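PDB 6GKE: fucose-specific lectin from Aleuria aurantia, which binds L-fucose specifically, with its strongest preference for the alpha-1,6-linked core fucose of glycoproteins. Local coordinates for residues Glu234-Ala239 / Gly249-Ala254. The protein carries 1 engineered substitution. Sequence-based numbering, arbitrary orientation.
Sequences EELYEA and GQIKDA. With FUC (alpha-L-fucopyranose), chain G.
Glu238 and Gly249 form an antiparallel hydrogen-bonded pair, with Glu238 N to Gly249 O at 2.9 Å and Gly249 N to Glu238 O at 3.0 Å. Beyond the non-hydrogen-bonded pair Tyr237-Gln250, Ile251 N donates to Leu236 O, and the chains then separate.

Gln250 runs alongside Tyr237. Its CG lies over one ring face, 3.9 Å from the centroid, displaced toward the rim. The extended chain (chi2 180°) carries Gln250 NE2 to Tyr237 OH, to which it donates at 2.9 Å. That oxygen lies in the amide plane, while the ring stands nearly perpendicular to it. Lys252 NZ donates to Gln250 OE1, so both ends of the amide are held, which should restrain its rotation. The rings of Trp229 and Tyr237 also meet, their planes nearly parallel.

On the face of Leu236, Glu238 and Ile251, Leu236 CD2 meets Ile251 CD1 at 3.8 Å. Ile251 CD1 also touches Glu238 CB. Trp290 and Trp298 of the next blade also pack on Ile251.

Past Leu236 and Ile251, as the chains diverge, Glu235 lays its carboxylate against Lys252 CB. OE2 accepts from Thr258 N. One water joins OE1 to Leu236 N and Ile251 O; two more link the carboxylate to the Asp253 backbone.

Glu238 is extended, with CG anti to its N (chi1 -178°), and grips fucose with both carboxylate oxygens: O3 donates to OE1 at 2.6 Å and O4 to OE2 at 2.7 Å. Arg226 and Trp298 also bind the sugar. This is the outer beta hairpin of one four-stranded blade of the six-bladed beta-propeller, carrying the glutamate of a fucose site between adjacent blades.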
loop_
_atom_site.group_PDB
_atom_site.type_symbol
_atom_site.label_atom_id
_atom_site.label_comp_id
_atom_site.label_asym_id
_atom_site.label_seq_id
_atom_site.Cartn_x
_atom_site.Cartn_y
_atom_site.Cartn_z
ATOM N N GLU A 234 -6.067 9.271 -10.988
ATOM C CA GLU A 234 -6.545 10.225 -11.988
ATOM C C GLU A 234 -5.356 10.542 -12.896
ATOM O O GLU A 234 -4.211 10.245 -12.565
ATOM C CB GLU A 234 -7.101 11.497 -11.348
ATOM C CG GLU A 234 -8.237 11.248 -10.378
ATOM C CD GLU A 234 -9.500 10.666 -10.982
ATOM O OE1 GLU A 234 -10.330 10.173 -10.201
ATOM O OE2 GLU A 234 -9.655 10.721 -12.221
ATOM N N GLU A 235 -5.609 11.163 -14.046
ATOM C CA GLU A 235 -4.519 11.456 -14.969
ATOM C C GLU A 235 -3.684 12.631 -14.446
ATOM O O GLU A 235 -4.168 13.514 -13.733
ATOM C CB GLU A 235 -5.035 11.777 -16.371
ATOM C CG GLU A 235 -5.896 10.696 -17.007
ATOM C CD GLU A 235 -5.236 9.372 -17.359
ATOM O OE1 GLU A 235 -4.035 9.176 -17.052
ATOM O OE2 GLU A 235 -5.946 8.521 -17.942
ATOM N N LEU A 236 -2.409 12.617 -14.838
ATOM C CA LEU A 236 -1.462 13.696 -14.618
ATOM C C LEU A 236 -1.858 14.920 -15.454
ATOM O O LEU A 236 -2.205 14.781 -16.630
ATOM C CB LEU A 236 -0.078 13.185 -15.032
ATOM C CG LEU A 236 1.077 14.178 -14.934
ATOM C CD1 LEU A 236 1.299 14.632 -13.500
ATOM C CD2 LEU A 236 2.348 13.562 -15.500
ATOM N N TYR A 237 -1.755 16.106 -14.845
ATOM C CA TYR A 237 -1.942 17.381 -15.522
ATOM C C TYR A 237 -0.624 18.149 -15.566
ATOM O O TYR A 237 0.178 18.078 -14.624
ATOM C CB TYR A 237 -2.967 18.252 -14.794
ATOM C CG TYR A 237 -4.384 17.775 -14.956
ATOM C CD1 TYR A 237 -4.859 16.718 -14.198
ATOM C CD2 TYR A 237 -5.248 18.360 -15.867
ATOM C CE1 TYR A 237 -6.153 16.247 -14.341
ATOM C CE2 TYR A 237 -6.554 17.912 -16.013
ATOM C CZ TYR A 237 -7.006 16.851 -15.248
ATOM O OH TYR A 237 -8.287 16.398 -15.393
ATOM N N GLU A 238 -0.460 18.927 -16.638
ATOM C CA GLU A 238 0.644 19.866 -16.765
ATOM C C GLU A 238 0.100 21.228 -17.198
ATOM O O GLU A 238 -0.671 21.310 -18.162
ATOM C CB GLU A 238 1.647 19.403 -17.823
ATOM C CG GLU A 238 2.853 20.314 -17.983
ATOM C CD GLU A 238 3.641 20.030 -19.247
ATOM O OE1 GLU A 238 3.103 20.320 -20.337
ATOM O OE2 GLU A 238 4.785 19.526 -19.152
ATOM N N ALA A 239 0.546 22.287 -16.511
ATOM C CA ALA A 239 0.406 23.659 -16.980
ATOM C C ALA A 239 1.786 24.139 -17.425
ATOM O O ALA A 239 2.769 23.909 -16.728
ATOM C CB ALA A 239 -0.139 24.551 -15.895
ATOM N N GLY A 249 -3.258 20.647 -19.551
ATOM C CA GLY A 249 -3.611 19.465 -20.305
ATOM C C GLY A 249 -3.168 18.207 -19.593
ATOM O O GLY A 249 -2.207 18.208 -18.831
ATOM N N GLN A 250 -3.890 17.118 -19.858
ATOM C CA GLN A 250 -3.558 15.819 -19.315
ATOM C C GLN A 250 -2.394 15.201 -20.094
ATOM O O GLN A 250 -2.313 15.313 -21.316
ATOM C CB GLN A 250 -4.761 14.880 -19.358
ATOM C CG GLN A 250 -5.882 15.285 -18.414
ATOM C CD GLN A 250 -7.060 14.342 -18.477
ATOM O OE1 GLN A 250 -7.121 13.438 -19.300
ATOM N NE2 GLN A 250 -8.007 14.529 -17.576
ATOM N N ILE A 251 -1.508 14.538 -19.349
ATOM C CA ILE A 251 -0.479 13.671 -19.878
ATOM C C ILE A 251 -0.966 12.250 -19.629
ATOM O O ILE A 251 -1.083 11.846 -18.478
ATOM C CB ILE A 251 0.870 13.937 -19.189
ATOM C CG1 ILE A 251 1.391 15.334 -19.526
ATOM C CG2 ILE A 251 1.881 12.847 -19.530
ATOM C CD1 ILE A 251 2.510 15.797 -18.626
ATOM N N LYS A 252 -1.303 11.535 -20.701
ATOM C CA LYS A 252 -1.958 10.260 -20.538
ATOM C C LYS A 252 -1.680 9.359 -21.739
ATOM O O LYS A 252 -1.225 9.802 -22.790
ATOM C CB LYS A 252 -3.460 10.450 -20.318
ATOM C CG LYS A 252 -4.224 11.073 -21.473
ATOM C CD LYS A 252 -5.661 11.323 -21.092
ATOM C CE LYS A 252 -6.492 11.959 -22.183
ATOM N NZ LYS A 252 -7.871 12.223 -21.711
ATOM N N ASP A 253 -1.977 8.079 -21.517
ATOM C CA ASP A 253 -1.794 6.993 -22.450
ATOM C C ASP A 253 -3.127 6.249 -22.523
ATOM O O ASP A 253 -3.574 5.706 -21.520
ATOM C CB ASP A 253 -0.642 6.112 -21.962
ATOM C CG ASP A 253 -0.369 4.852 -22.764
ATOM O OD1 ASP A 253 -1.213 4.489 -23.603
ATOM O OD2 ASP A 253 0.692 4.239 -22.529
ATOM N N ALA A 254 -3.760 6.250 -23.699
ATOM C CA ALA A 254 -5.093 5.667 -23.859
ATOM C C ALA A 254 -5.091 4.174 -23.499
ATOM O O ALA A 254 -6.120 3.644 -23.071
ATOM C CB ALA A 254 -5.582 5.893 -25.267
HETATM C C1 FUC G . 5.904 21.709 -24.246
HETATM C C2 FUC G . 4.767 21.044 -23.485
HETATM C C3 FUC G . 5.138 19.603 -23.131
HETATM C C4 FUC G . 6.483 19.565 -22.395
HETATM C C5 FUC G . 7.525 20.258 -23.256
HETATM C C6 FUC G . 8.914 20.311 -22.633
HETATM O O1 FUC G . 6.035 21.088 -25.527
HETATM O O2 FUC G . 3.586 21.069 -24.295
HETATM O O3 FUC G . 4.081 19.011 -22.377
HETATM O O4 FUC G . 6.433 20.258 -21.138
HETATM O O5 FUC G . 7.127 21.604 -23.514
HETATM O O HOH W 1 -1.658 10.246 -16.382
HETATM O O HOH W 2 -2.660 7.452 -18.838
HETATM O O HOH W 3 -5.647 7.495 -20.542
#